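Local coordinates for protein E (Haemophilus influenzae, PDB 3ZH5) that acts as a multifunctional surface adhesin that binds host epithelial cells, vitronectin, laminin and plasminogen, and so aids serum resistance and immune evasion, at residues 23-28 against 67-72; 32-37 against 125-130; 71-76 against 121-126. All coordinates share one frame; numbering follows the deposited sequence.

Contact 1 of 3, residues 23-28 against 67-72; sequences VNYYID and VRQYKI
The R68 guanidinium meets D28 edge-on. D28 OD2 lies almost in the guanidinium plane, 2.7 Å from R68 NH1, and the N-H points at it well, at 160°. R68 NH2 reaches D28 OD2 at 3.2 Å, but this second bond is weak and bent. Toward NH1 the acid uses the lone pair of OD2 that faces away from OD1. Both R68 nitrogens reach OD2 alone, and the carboxylate and guanidinium planes stand 68° apart, so this is not the flat two-oxygen pair. The R68 chain starts out extended and bends at chi3, which turns its end to the acid. R68 NH1 also pairs with D45, and NE donates to G93 O.

The two strands are not bonded neighbours. Strand 41-50 pairs with both 25-34 and 64-74 in one curled antiparallel sheet. The 25-28 and 67-72 axes are 9.2 Å apart at an angle of 56°, and side chains span the gap.

At the edge of the Y25 ring sits a water, in the ring plane and 2.6 Å from Y25 OH. The water donates to Q69 OE1 at 2.8 Å and accepts from K71 NZ at 2.8 Å. Three side chains thus share it. The direct approach is looser: Y25 OH is 3.8 Å from K71 CE. K71 NZ also bonds Q82, and Q69 NE2 bonds T85 OG1.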
ATOM      1  N   VAL A  23      10.392  -6.680  -0.973  1.00 36.57           N
ATOM      2  CA  VAL A  23      10.820  -5.955  -2.176  1.00 37.49           C
ATOM      3  C   VAL A  23       9.645  -5.723  -3.147  1.00 39.82           C
ATOM      4  O   VAL A  23       9.774  -4.992  -4.130  1.00 37.23           O
ATOM      5  CB  VAL A  23      11.994  -6.637  -2.901  1.00 40.32           C
ATOM      6  CG1 VAL A  23      13.212  -6.735  -1.959  1.00 48.66           C
ATOM      7  CG2 VAL A  23      11.600  -8.012  -3.423  1.00 41.96           C
ATOM      8  N   ASN A  24       8.495  -6.319  -2.866  1.00 36.88           N
ATOM      9  CA  ASN A  24       7.300  -6.090  -3.699  1.00 33.42           C
ATOM     10  C   ASN A  24       6.238  -5.235  -3.053  1.00 29.28           C
ATOM     11  O   ASN A  24       5.133  -5.182  -3.559  1.00 28.12           O
ATOM     12  CB  ASN A  24       6.696  -7.427  -4.112  1.00 36.39           C
ATOM     13  CG  ASN A  24       7.662  -8.213  -4.968  1.00 37.48           C
ATOM     14  OD1 ASN A  24       8.197  -7.649  -5.925  1.00 42.40           O
ATOM     15  ND2 ASN A  24       7.957  -9.473  -4.597  1.00 38.20           N
ATOM     16  N   TYR A  25       6.563  -4.617  -1.931  1.00 27.63           N
ATOM     17  CA  TYR A  25       5.596  -3.759  -1.247  1.00 26.74           C
ATOM     18  C   TYR A  25       6.101  -2.337  -1.418  1.00 27.80           C
ATOM     19  O   TYR A  25       7.279  -2.076  -1.150  1.00 25.90           O
ATOM     20  CB  TYR A  25       5.544  -4.126   0.241  1.00 27.59           C
ATOM     21  CG  TYR A  25       4.330  -3.596   0.976  1.00 36.12           C
ATOM     22  CD1 TYR A  25       4.188  -2.254   1.199  1.00 30.71           C
ATOM     23  CD2 TYR A  25       3.346  -4.454   1.470  1.00 42.92           C
ATOM     24  CE1 TYR A  25       3.074  -1.744   1.869  1.00 34.15           C
ATOM     25  CE2 TYR A  25       2.242  -3.972   2.149  1.00 43.95           C
ATOM     26  CZ  TYR A  25       2.109  -2.614   2.350  1.00 39.66           C
ATOM     27  OH  TYR A  25       1.010  -2.102   3.011  1.00 43.98           O
ATOM     28  N   TYR A  26       5.243  -1.436  -1.878  1.00 25.32           N
ATOM     29  CA  TYR A  26       5.660  -0.061  -2.186  1.00 27.27           C
ATOM     30  C   TYR A  26       4.683   0.996  -1.644  1.00 30.85           C
ATOM     31  O   TYR A  26       3.506   0.722  -1.401  1.00 27.18           O
ATOM     32  CB  TYR A  26       5.698   0.159  -3.705  1.00 31.21           C
ATOM     33  CG  TYR A  26       6.567  -0.783  -4.483  1.00 30.03           C
ATOM     34  CD1 TYR A  26       6.106  -2.046  -4.859  1.00 31.33           C
ATOM     35  CD2 TYR A  26       7.857  -0.411  -4.862  1.00 28.53           C
ATOM     36  CE1 TYR A  26       6.933  -2.941  -5.592  1.00 30.16           C
ATOM     37  CE2 TYR A  26       8.672  -1.292  -5.590  1.00 33.82           C
ATOM     38  CZ  TYR A  26       8.192  -2.531  -5.968  1.00 32.50           C
ATOM     39  OH  TYR A  26       9.029  -3.402  -6.685  1.00 38.69           O
ATOM     40  N   ILE A  27       5.184   2.203  -1.455  1.00 22.95           N
ATOM     41  CA  ILE A  27       4.317   3.386  -1.266  1.00 26.54           C
ATOM     42  C   ILE A  27       4.193   4.055  -2.618  1.00 28.92           C
ATOM     43  O   ILE A  27       5.187   4.216  -3.309  1.00 27.72           O
ATOM     44  CB  ILE A  27       4.968   4.414  -0.347  1.00 29.98           C
ATOM     45  CG1 ILE A  27       5.099   3.851   1.062  1.00 30.22           C
ATOM     46  CG2 ILE A  27       4.197   5.765  -0.367  1.00 28.33           C
ATOM     47  CD1 ILE A  27       6.090   4.588   1.864  1.00 33.09           C
ATOM     48  N   ASP A  28       2.982   4.409  -3.033  1.00 27.70           N
ATOM     49  CA  ASP A  28       2.834   5.111  -4.285  1.00 31.36           C
ATOM     50  C   ASP A  28       2.949   6.569  -3.901  1.00 37.20           C
ATOM     51  O   ASP A  28       2.044   7.158  -3.264  1.00 32.30           O
ATOM     52  CB  ASP A  28       1.531   4.724  -4.984  1.00 27.82           C
ATOM     53  CG  ASP A  28       1.166   5.648  -6.155  1.00 36.90           C
ATOM     54  OD1 ASP A  28       1.950   6.565  -6.504  1.00 38.47           O
ATOM     55  OD2 ASP A  28       0.090   5.408  -6.767  1.00 34.63           O
ATOM     56  N   VAL A  67      -2.179  -5.290  -5.773  1.00 31.33           N
ATOM     57  CA  VAL A  67      -3.208  -4.803  -4.882  1.00 33.24           C
ATOM     58  C   VAL A  67      -2.863  -3.382  -4.522  1.00 32.02           C
ATOM     59  O   VAL A  67      -1.720  -3.063  -4.273  1.00 30.98           O
ATOM     60  CB  VAL A  67      -3.222  -5.622  -3.593  1.00 35.14           C
ATOM     61  CG1 VAL A  67      -4.462  -5.310  -2.787  1.00 36.94           C
ATOM     62  CG2 VAL A  67      -3.178  -7.090  -3.938  1.00 48.19           C
ATOM     63  N   ARG A  68      -3.859  -2.514  -4.482  1.00 29.52           N
ATOM     64  CA  ARG A  68      -3.655  -1.166  -4.014  1.00 27.43           C
ATOM     65  C   ARG A  68      -4.482  -0.990  -2.743  1.00 27.59           C
ATOM     66  O   ARG A  68      -5.680  -1.267  -2.729  1.00 33.78           O
ATOM     67  CB  ARG A  68      -4.120  -0.217  -5.124  1.00 35.42           C
ATOM     68  CG  ARG A  68      -3.938   1.263  -4.879  1.00 34.09           C
ATOM     69  CD  ARG A  68      -4.247   2.046  -6.156  1.00 36.76           C
ATOM     70  NE  ARG A  68      -3.198   2.043  -7.189  1.00 36.56           N
ATOM     71  CZ  ARG A  68      -2.144   2.853  -7.184  1.00 31.19           C
ATOM     72  NH1 ARG A  68      -1.964   3.709  -6.186  1.00 33.09           N
ATOM     73  NH2 ARG A  68      -1.270   2.813  -8.165  1.00 38.41           N
ATOM     74  N   GLN A  69      -3.860  -0.518  -1.671  1.00 22.65           N
ATOM     75  CA  GLN A  69      -4.565  -0.349  -0.411  1.00 28.08           C
ATOM     76  C   GLN A  69      -4.439   1.060   0.092  1.00 26.10           C
ATOM     77  O   GLN A  69      -3.338   1.572   0.253  1.00 29.95           O
ATOM     78  CB  GLN A  69      -4.020  -1.281   0.639  1.00 31.77           C
ATOM     79  CG  GLN A  69      -4.357  -2.713   0.333  1.00 39.00           C
ATOM     80  CD  GLN A  69      -3.902  -3.651   1.406  1.00 38.30           C
ATOM     81  OE1 GLN A  69      -2.746  -3.637   1.826  1.00 40.73           O
ATOM     82  NE2 GLN A  69      -4.810  -4.487   1.847  1.00 33.18           N
ATOM     83  N   TYR A  70      -5.584   1.663   0.352  1.00 22.20           N
ATOM     84  CA  TYR A  70      -5.648   3.011   0.886  1.00 22.75           C
ATOM     85  C   TYR A  70      -5.363   3.006   2.361  1.00 21.86           C
ATOM     86  O   TYR A  70      -6.092   2.358   3.156  1.00 18.69           O
ATOM     87  CB  TYR A  70      -7.046   3.531   0.658  1.00 23.08           C
ATOM     88  CG  TYR A  70      -7.237   5.034   0.853  1.00 24.79           C
ATOM     89  CD1 TYR A  70      -6.940   5.647   2.062  1.00 22.31           C
ATOM     90  CD2 TYR A  70      -7.715   5.816  -0.174  1.00 33.84           C
ATOM     91  CE1 TYR A  70      -7.110   7.037   2.222  1.00 31.88           C
ATOM     92  CE2 TYR A  70      -7.882   7.184  -0.027  1.00 30.51           C
ATOM     93  CZ  TYR A  70      -7.589   7.789   1.181  1.00 28.44           C
ATOM     94  OH  TYR A  70      -7.761   9.189   1.295  1.00 26.94           O
ATOM     95  N   LYS A  71      -4.321   3.717   2.746  1.00 19.60           N
ATOM     96  CA  LYS A  71      -3.927   3.850   4.153  1.00 21.21           C
ATOM     97  C   LYS A  71      -4.060   5.287   4.657  1.00 20.08           C
ATOM     98  O   LYS A  71      -3.882   6.222   3.879  1.00 19.15           O
ATOM     99  CB  LYS A  71      -2.451   3.447   4.315  1.00 20.69           C
ATOM    100  CG  LYS A  71      -2.142   2.070   3.766  1.00 26.33           C
ATOM    101  CD  LYS A  71      -2.790   0.952   4.603  1.00 24.23           C
ATOM    102  CE  LYS A  71      -2.097  -0.372   4.279  1.00 29.73           C
ATOM    103  NZ  LYS A  71      -2.780  -1.537   4.846  1.00 26.02           N
ATOM    104  N   ILE A  72      -4.249   5.438   5.973  1.00 19.90           N
ATOM    105  CA  ILE A  72      -4.152   6.705   6.624  1.00 21.94           C
ATOM    106  C   ILE A  72      -3.235   6.514   7.801  1.00 18.97           C
ATOM    107  O   ILE A  72      -3.461   5.636   8.681  1.00 18.93           O
ATOM    108  CB  ILE A  72      -5.528   7.231   7.136  1.00 21.23           C
ATOM    109  CG1 ILE A  72      -6.508   7.420   5.974  1.00 24.18           C
ATOM    110  CG2 ILE A  72      -5.320   8.501   7.943  1.00 20.96           C
ATOM    111  CD1 ILE A  72      -7.944   7.674   6.372  1.00 21.15           C
TER
HETATM  112  O   HOH W   1      -0.950  -3.441   3.991  1.00 40.17           O

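Contact 2 of 3, residues 32-37 against 125-130; sequences IWVDNQ and ANYGKA. With EDO (1,2-ethanediol), chain C.
I32 lies across one face of the Y127 ring, and the two side chains run at about a right angle. Both branches of the isoleucine are used. CD1 sits over the phenol end, with I32 CD1 3.5 Å from Y127 CZ. I32 CD1 makes a CH-pi contact with the Y127 ring, 3.9 Å from its centroid and 29° off the normal. I32 CG2 lies over the same face toward the rim, 3.6 Å from Y127 CD2. The I32 side chain has CG1 anti to the carbonyl carbon (chi1 -68°). CG2 is then anti to the backbone N, and the two branches spread over the ring together.

V34 points the same way, two residues further along the strand. V34 CG2 meets the foot of the tyrosine, 4.1 Å from Y127 CB, in an oblique approach. The touch is lighter than that of I32. Y127 OH and S29 OG share a weak hydrogen bond.

W33, between the two, points away from the helix. Its ring meets H43 edge-to-face. Beyond it, D35 OD2 accepts from O2 of a 1,2-ethanediol molecule at 2.8 Å; the diol, probably from the crystallisation liquor, also bonds H43 NE2.

The alternation of I32 and V34 toward the helix with W33 away is that of a beta-strand. Here the end of strand 25-34 meets one aromatic ring of helix 115-128, a helix packed by its last turn on one face of an antiparallel sheet.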
ATOM      1  N   ILE A  32       0.103  10.420  -2.212  1.00 28.27           N
ATOM      2  CA  ILE A  32       0.196  10.956  -0.846  1.00 27.27           C
ATOM      3  C   ILE A  32      -0.595  12.270  -0.706  1.00 34.52           C
ATOM      4  O   ILE A  32      -0.477  13.183  -1.535  1.00 29.30           O
ATOM      5  CB  ILE A  32       1.683  11.168  -0.436  1.00 28.96           C
ATOM      6  CG1 ILE A  32       2.354   9.805  -0.306  1.00 26.01           C
ATOM      7  CG2 ILE A  32       1.834  12.004   0.857  1.00 27.29           C
ATOM      8  CD1 ILE A  32       3.854   9.793  -0.056  1.00 29.59           C
ATOM      9  N   TRP A  33      -1.403  12.347   0.341  1.00 25.87           N
ATOM     10  CA  TRP A  33      -2.171  13.580   0.660  1.00 25.32           C
ATOM     11  C   TRP A  33      -1.967  13.897   2.123  1.00 27.10           C
ATOM     12  O   TRP A  33      -2.260  13.064   2.990  1.00 27.40           O
ATOM     13  CB  TRP A  33      -3.638  13.384   0.443  1.00 26.22           C
ATOM     14  CG  TRP A  33      -4.378  14.626   0.727  1.00 26.29           C
ATOM     15  CD1 TRP A  33      -4.253  15.799   0.049  1.00 29.38           C
ATOM     16  CD2 TRP A  33      -5.341  14.850   1.767  1.00 29.29           C
ATOM     17  NE1 TRP A  33      -5.100  16.749   0.587  1.00 30.31           N
ATOM     18  CE2 TRP A  33      -5.775  16.180   1.650  1.00 30.72           C
ATOM     19  CE3 TRP A  33      -5.890  14.044   2.788  1.00 31.28           C
ATOM     20  CZ2 TRP A  33      -6.726  16.728   2.496  1.00 35.83           C
ATOM     21  CZ3 TRP A  33      -6.838  14.598   3.630  1.00 26.14           C
ATOM     22  CH2 TRP A  33      -7.245  15.931   3.484  1.00 32.90           C
ATOM     23  N   VAL A  34      -1.415  15.057   2.411  1.00 25.66           N
ATOM     24  CA  VAL A  34      -1.234  15.463   3.801  1.00 23.53           C
ATOM     25  C   VAL A  34      -2.462  16.269   4.185  1.00 27.23           C
ATOM     26  O   VAL A  34      -2.790  17.199   3.496  1.00 27.78           O
ATOM     27  CB  VAL A  34       0.008  16.311   3.967  1.00 28.18           C
ATOM     28  CG1 VAL A  34       0.104  16.866   5.395  1.00 28.00           C
ATOM     29  CG2 VAL A  34       1.261  15.467   3.630  1.00 32.56           C
ATOM     30  N   ASP A  35      -3.134  15.887   5.273  1.00 28.39           N
ATOM     31  CA  ASP A  35      -4.359  16.574   5.745  1.00 27.95           C
ATOM     32  C   ASP A  35      -4.150  18.049   6.043  1.00 30.12           C
ATOM     33  O   ASP A  35      -3.157  18.433   6.705  1.00 29.65           O
ATOM     34  CB  ASP A  35      -4.873  15.840   7.016  1.00 24.12           C
ATOM     35  CG  ASP A  35      -6.250  16.297   7.453  1.00 28.94           C
ATOM     36  OD1 ASP A  35      -6.357  17.295   8.181  1.00 29.15           O
ATOM     37  OD2 ASP A  35      -7.218  15.581   7.150  1.00 35.29           O
ATOM     38  N   ASN A  36      -5.060  18.912   5.545  1.00 29.75           N
ATOM     39  CA  ASN A  36      -4.880  20.335   5.752  1.00 30.54           C
ATOM     40  C   ASN A  36      -5.049  20.722   7.206  1.00 30.31           C
ATOM     41  O   ASN A  36      -4.427  21.687   7.664  1.00 32.03           O
ATOM     42  CB  ASN A  36      -5.876  21.160   4.896  1.00 33.14           C
ATOM     43  CG  ASN A  36      -7.342  20.697   5.076  1.00 33.80           C
ATOM     44  OD1 ASN A  36      -7.713  19.599   4.634  1.00 32.95           O
ATOM     45  ND2 ASN A  36      -8.166  21.536   5.726  1.00 35.78           N
ATOM     46  N   GLN A  37      -5.976  20.046   7.903  1.00 29.86           N
ATOM     47  CA  GLN A  37      -6.333  20.465   9.240  1.00 33.37           C
ATOM     48  C   GLN A  37      -5.300  19.970  10.236  1.00 31.93           C
ATOM     49  O   GLN A  37      -4.889  20.713  11.129  1.00 34.39           O
ATOM     50  CB  GLN A  37      -7.737  19.967   9.628  1.00 31.76           C
ATOM     51  CG  GLN A  37      -8.269  20.555  10.902  1.00 36.83           C
ATOM     52  CD  GLN A  37      -8.744  21.993  10.724  1.00 40.23           C
ATOM     53  OE1 GLN A  37      -8.529  22.584   9.688  1.00 36.26           O
ATOM     54  NE2 GLN A  37      -9.339  22.559  11.750  1.00 43.04           N
ATOM     55  N   ALA A 125       9.179  11.264   7.966  1.00 35.97           N
ATOM     56  CA  ALA A 125      10.392  12.031   7.743  1.00 40.89           C
ATOM     57  C   ALA A 125      10.267  13.023   6.599  1.00 43.45           C
ATOM     58  O   ALA A 125      10.880  14.095   6.657  1.00 49.27           O
ATOM     59  CB  ALA A 125      11.560  11.101   7.472  1.00 38.69           C
ATOM     60  N   ASN A 126       9.561  12.662   5.530  1.00 36.16           N
ATOM     61  CA  ASN A 126       9.561  13.527   4.352  1.00 36.61           C
ATOM     62  C   ASN A 126       8.313  14.430   4.196  1.00 37.86           C
ATOM     63  O   ASN A 126       8.398  15.439   3.510  1.00 38.26           O
ATOM     64  CB  ASN A 126       9.778  12.724   3.086  1.00 37.60           C
ATOM     65  CG  ASN A 126      11.215  12.145   3.010  1.00 40.41           C
ATOM     66  OD1 ASN A 126      12.115  12.718   2.403  1.00 39.67           O
ATOM     67  ND2 ASN A 126      11.416  11.008   3.681  1.00 38.78           N
ATOM     68  N   TYR A 127       7.220  14.030   4.828  1.00 56.60           N
ATOM     69  CA  TYR A 127       5.926  14.703   4.676  1.00 53.55           C
ATOM     70  C   TYR A 127       5.351  15.194   6.010  1.00 54.02           C
ATOM     71  O   TYR A 127       4.678  16.228   6.046  1.00 84.89           O
ATOM     72  CB  TYR A 127       4.936  13.771   3.994  1.00 48.47           C
ATOM     73  CG  TYR A 127       5.300  13.344   2.585  1.00 53.67           C
ATOM     74  CD1 TYR A 127       6.191  12.290   2.358  1.00 48.78           C
ATOM     75  CD2 TYR A 127       4.759  13.993   1.482  1.00 47.94           C
ATOM     76  CE1 TYR A 127       6.498  11.888   1.094  1.00 48.75           C
ATOM     77  CE2 TYR A 127       5.070  13.593   0.197  1.00 51.36           C
ATOM     78  CZ  TYR A 127       5.950  12.547   0.012  1.00 63.12           C
ATOM     79  OH  TYR A 127       6.274  12.148  -1.259  1.00 66.14           O
ATOM     80  N   GLY A 128       5.602  14.456   7.091  1.00 55.90           N
ATOM     81  CA  GLY A 128       5.282  14.893   8.446  1.00 61.75           C
ATOM     82  C   GLY A 128       6.260  15.963   8.928  1.00 73.11           C
ATOM     83  O   GLY A 128       5.989  16.717   9.862  1.00 78.61           O
ATOM     84  N   LYS A 129       7.430  15.995   8.299  1.00 84.64           N
ATOM     85  CA  LYS A 129       8.319  17.153   8.355  1.00 91.91           C
ATOM     86  C   LYS A 129       9.010  17.402   9.707  1.00101.05           C
ATOM     87  O   LYS A 129       9.461  18.524   9.985  1.00109.35           O
ATOM     88  CB  LYS A 129       7.535  18.399   7.912  1.00 90.06           C
ATOM     89  CG  LYS A 129       7.428  18.548   6.408  1.00 81.88           C
ATOM     90  CD  LYS A 129       8.361  19.625   5.931  1.00 74.66           C
ATOM     91  CE  LYS A 129       9.813  19.309   6.283  1.00 89.42           C
ATOM     92  NZ  LYS A 129      10.745  20.106   5.453  1.00 85.95           N
ATOM     93  N   ALA A 130       9.147  16.359  10.520  1.00 98.67           N
ATOM     94  CA  ALA A 130       9.663  16.542  11.875  1.00104.65           C
ATOM     95  C   ALA A 130      10.867  15.657  12.213  1.00109.90           C
ATOM     96  O   ALA A 130      11.150  14.661  11.539  1.00107.99           O
ATOM     97  CB  ALA A 130       8.544  16.330  12.897  1.00100.85           C
TER
HETATM   98  C1  EDO C1159      -8.564  11.367   9.068  1.00 55.16           C
HETATM   99  O1  EDO C1159      -8.662  11.190  10.493  1.00 60.75           O
HETATM  100  C2  EDO C1159      -8.097  12.785   8.734  1.00 41.97           C
HETATM  101  O2  EDO C1159      -7.406  12.840   7.463  1.00 30.16           O

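Contact 3 of 3, residues 71-76 against 121-126; sequences KILNCA and QIICAN
C75 and C124 are joined by a disulfide, C75 SG to C124 SG 2.1 Å, with chi3 -85°. This is close to the twist of about 90° that a relaxed disulfide takes. Both sulfurs stand anti to their own carbonyl carbon, with chi1 -69° at C75 and -63° at C124. C75 CA and C124 CA lie 5.8 Å apart. C75 follows the end of strand 64-74, and C124 is in helix 115-128.

Apolar packing lies beside the bond: L73 CD2 touches C124 SG at 3.5 Å. The same methyl, L73 CD2, is 4.1 Å from I123 CG2. L73 and I123 run alongside each other with opposite headings, and L73 uses one branch for both contacts. All four touching residues are buried. L73 also meets L80 of strand 79-88, while I123 reaches I27 and F44.

In the fold, helix 115-128 lies against the curled antiparallel sheet, and the disulfide ties it to the chain just past the end of strand 64-74. L73 and C75 point toward the helix; N74 between them points away.

Polar bonds shape each side separately. N74 OD1 accepts from A76 N at 3.1 Å, an Asx turn. The donor stands well above the carbonyl plane of the N74 side chain. The turn lies where strand 64-74 ends. On the helix, N126 ND2 donates to I122 O at 2.9 Å in a nearly straight bond, and lies in the carbonyl plane on a lone pair. I122 O also accepts from N126 N, in the alpha-helical pattern. N126 N also makes a weak bond to I123 O, three residues back.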
ATOM      1  N   LYS A  71      -4.321   3.717   2.746  1.00 19.60           N
ATOM      2  CA  LYS A  71      -3.927   3.850   4.153  1.00 21.21           C
ATOM      3  C   LYS A  71      -4.060   5.287   4.657  1.00 20.08           C
ATOM      4  O   LYS A  71      -3.882   6.222   3.879  1.00 19.15           O
ATOM      5  CB  LYS A  71      -2.451   3.447   4.315  1.00 20.69           C
ATOM      6  CG  LYS A  71      -2.142   2.070   3.766  1.00 26.33           C
ATOM      7  CD  LYS A  71      -2.790   0.952   4.603  1.00 24.23           C
ATOM      8  CE  LYS A  71      -2.097  -0.372   4.279  1.00 29.73           C
ATOM      9  NZ  LYS A  71      -2.780  -1.537   4.846  1.00 26.02           N
ATOM     10  N   ILE A  72      -4.249   5.438   5.973  1.00 19.90           N
ATOM     11  CA  ILE A  72      -4.152   6.705   6.624  1.00 21.94           C
ATOM     12  C   ILE A  72      -3.235   6.514   7.801  1.00 18.97           C
ATOM     13  O   ILE A  72      -3.461   5.636   8.681  1.00 18.93           O
ATOM     14  CB  ILE A  72      -5.528   7.231   7.136  1.00 21.23           C
ATOM     15  CG1 ILE A  72      -6.508   7.420   5.974  1.00 24.18           C
ATOM     16  CG2 ILE A  72      -5.320   8.501   7.943  1.00 20.96           C
ATOM     17  CD1 ILE A  72      -7.944   7.674   6.372  1.00 21.15           C
ATOM     18  N   LEU A  73      -2.183   7.331   7.796  1.00 20.72           N
ATOM     19  CA  LEU A  73      -1.185   7.343   8.849  1.00 23.13           C
ATOM     20  C   LEU A  73      -1.244   8.588   9.714  1.00 21.78           C
ATOM     21  O   LEU A  73      -1.219   9.710   9.211  1.00 27.25           O
ATOM     22  CB  LEU A  73       0.227   7.177   8.224  1.00 20.69           C
ATOM     23  CG  LEU A  73       1.424   7.376   9.145  1.00 24.00           C
ATOM     24  CD1 LEU A  73       1.496   6.173  10.075  1.00 23.46           C
ATOM     25  CD2 LEU A  73       2.726   7.512   8.301  1.00 25.19           C
ATOM     26  N   ASN A  74      -1.246   8.393  11.027  1.00 21.96           N
ATOM     27  CA  ASN A  74      -0.989   9.466  11.964  1.00 22.43           C
ATOM     28  C   ASN A  74       0.472   9.454  12.476  1.00 30.89           C
ATOM     29  O   ASN A  74       0.859   8.575  13.235  1.00 29.73           O
ATOM     30  CB  ASN A  74      -1.963   9.374  13.127  1.00 27.14           C
ATOM     31  CG  ASN A  74      -1.897  10.580  14.026  1.00 36.95           C
ATOM     32  OD1 ASN A  74      -1.076  11.478  13.823  1.00 39.77           O
ATOM     33  ND2 ASN A  74      -2.791  10.641  14.990  1.00 37.89           N
ATOM     34  N   CYS A  75       1.264  10.434  12.062  1.00 26.75           N
ATOM     35  CA  CYS A  75       2.697  10.479  12.371  1.00 23.64           C
ATOM     36  C   CYS A  75       2.969  10.766  13.835  1.00 32.20           C
ATOM     37  O   CYS A  75       4.081  10.545  14.309  1.00 37.97           O
ATOM     38  CB  CYS A  75       3.435  11.519  11.496  1.00 25.57           C
ATOM     39  SG  CYS A  75       3.498  11.024   9.793  1.00 30.71           S
ATOM     40  N   ALA A  76       1.977  11.261  14.563  1.00 31.55           N
ATOM     41  CA  ALA A  76       2.185  11.602  15.976  1.00 35.21           C
ATOM     42  C   ALA A  76       2.155  10.347  16.895  1.00 38.70           C
ATOM     43  O   ALA A  76       2.785  10.320  17.951  1.00 41.01           O
ATOM     44  CB  ALA A  76       1.142  12.607  16.430  1.00 40.10           C
ATOM     45  N   GLN A 121       8.176   5.607   8.925  1.00 33.21           N
ATOM     46  CA  GLN A 121       9.422   6.365   9.114  1.00 34.53           C
ATOM     47  C   GLN A 121       9.724   7.191   7.892  1.00 38.50           C
ATOM     48  O   GLN A 121      10.145   8.355   7.998  1.00 41.02           O
ATOM     49  CB  GLN A 121      10.610   5.413   9.375  1.00 39.46           C
ATOM     50  CG  GLN A 121      10.376   4.551  10.577  1.00 48.59           C
ATOM     51  CD  GLN A 121      11.217   4.967  11.768  1.00 62.12           C
ATOM     52  OE1 GLN A 121      12.312   4.421  11.994  1.00 49.09           O
ATOM     53  NE2 GLN A 121      10.705   5.923  12.552  1.00 64.22           N
ATOM     54  N   ILE A 122       9.533   6.610   6.715  1.00 34.24           N
ATOM     55  CA  ILE A 122       9.849   7.332   5.491  1.00 34.70           C
ATOM     56  C   ILE A 122       8.845   8.438   5.251  1.00 35.05           C
ATOM     57  O   ILE A 122       9.219   9.568   4.932  1.00 34.45           O
ATOM     58  CB  ILE A 122       9.819   6.417   4.305  1.00 34.87           C
ATOM     59  CG1 ILE A 122      10.981   5.392   4.455  1.00 41.16           C
ATOM     60  CG2 ILE A 122      10.014   7.182   2.986  1.00 35.20           C
ATOM     61  CD1 ILE A 122      11.054   4.308   3.386  1.00 38.54           C
ATOM     62  N   ILE A 123       7.561   8.112   5.395  1.00 31.57           N
ATOM     63  CA  ILE A 123       6.545   9.118   5.091  1.00 30.54           C
ATOM     64  C   ILE A 123       6.655  10.277   6.058  1.00 32.91           C
ATOM     65  O   ILE A 123       6.662  11.454   5.643  1.00 36.95           O
ATOM     66  CB  ILE A 123       5.128   8.556   5.097  1.00 32.14           C
ATOM     67  CG1 ILE A 123       4.876   7.812   3.805  1.00 29.20           C
ATOM     68  CG2 ILE A 123       4.066   9.717   5.163  1.00 34.93           C
ATOM     69  CD1 ILE A 123       3.725   6.861   3.937  1.00 32.57           C
ATOM     70  N   CYS A 124       6.778   9.963   7.337  1.00 36.27           N
ATOM     71  CA  CYS A 124       6.790  11.004   8.347  1.00 36.85           C
ATOM     72  C   CYS A 124       8.025  11.878   8.239  1.00 38.41           C
ATOM     73  O   CYS A 124       7.932  13.084   8.393  1.00 36.58           O
ATOM     74  CB  CYS A 124       6.641  10.406   9.736  1.00 37.86           C
ATOM     75  SG  CYS A 124       5.011   9.561   9.879  1.00 39.14           S
ATOM     76  N   ALA A 125       9.179  11.264   7.966  1.00 35.97           N
ATOM     77  CA  ALA A 125      10.392  12.031   7.743  1.00 40.89           C
ATOM     78  C   ALA A 125      10.267  13.023   6.599  1.00 43.45           C
ATOM     79  O   ALA A 125      10.880  14.095   6.657  1.00 49.27           O
ATOM     80  CB  ALA A 125      11.560  11.101   7.472  1.00 38.69           C
ATOM     81  N   ASN A 126       9.561  12.662   5.530  1.00 36.16           N
ATOM     82  CA  ASN A 126       9.561  13.527   4.352  1.00 36.61           C
ATOM     83  C   ASN A 126       8.313  14.430   4.196  1.00 37.86           C
ATOM     84  O   ASN A 126       8.398  15.439   3.510  1.00 38.26           O
ATOM     85  CB  ASN A 126       9.778  12.724   3.086  1.00 37.60           C
ATOM     86  CG  ASN A 126      11.215  12.145   3.010  1.00 40.41           C
ATOM     87  OD1 ASN A 126      12.115  12.718   2.403  1.00 39.67           O
ATOM     88  ND2 ASN A 126      11.416  11.008   3.681  1.00 38.78           N
TER

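The three contacts join parts of one curled antiparallel sheet and the helix 115-128 that covers it. Contacts 1 and 2 both use strand 25-34, and their centres are about 17 Å apart. Contacts 1 and 3 share K71 and I72 of strand 64-74, with centres about 13 Å apart. Contacts 2 and 3 share A125 and N126 near the end of the helix, and their centres lie about 7 Å apart. I27 links the set, touching I32 of contact 2 and I123 of contact 3. Along the chain, 23-28 and 32-37 come first, then 67-76, then 121-130. The C-terminal helix is thus held to strands 25-34 and 64-74, the second through a disulfide just past its end.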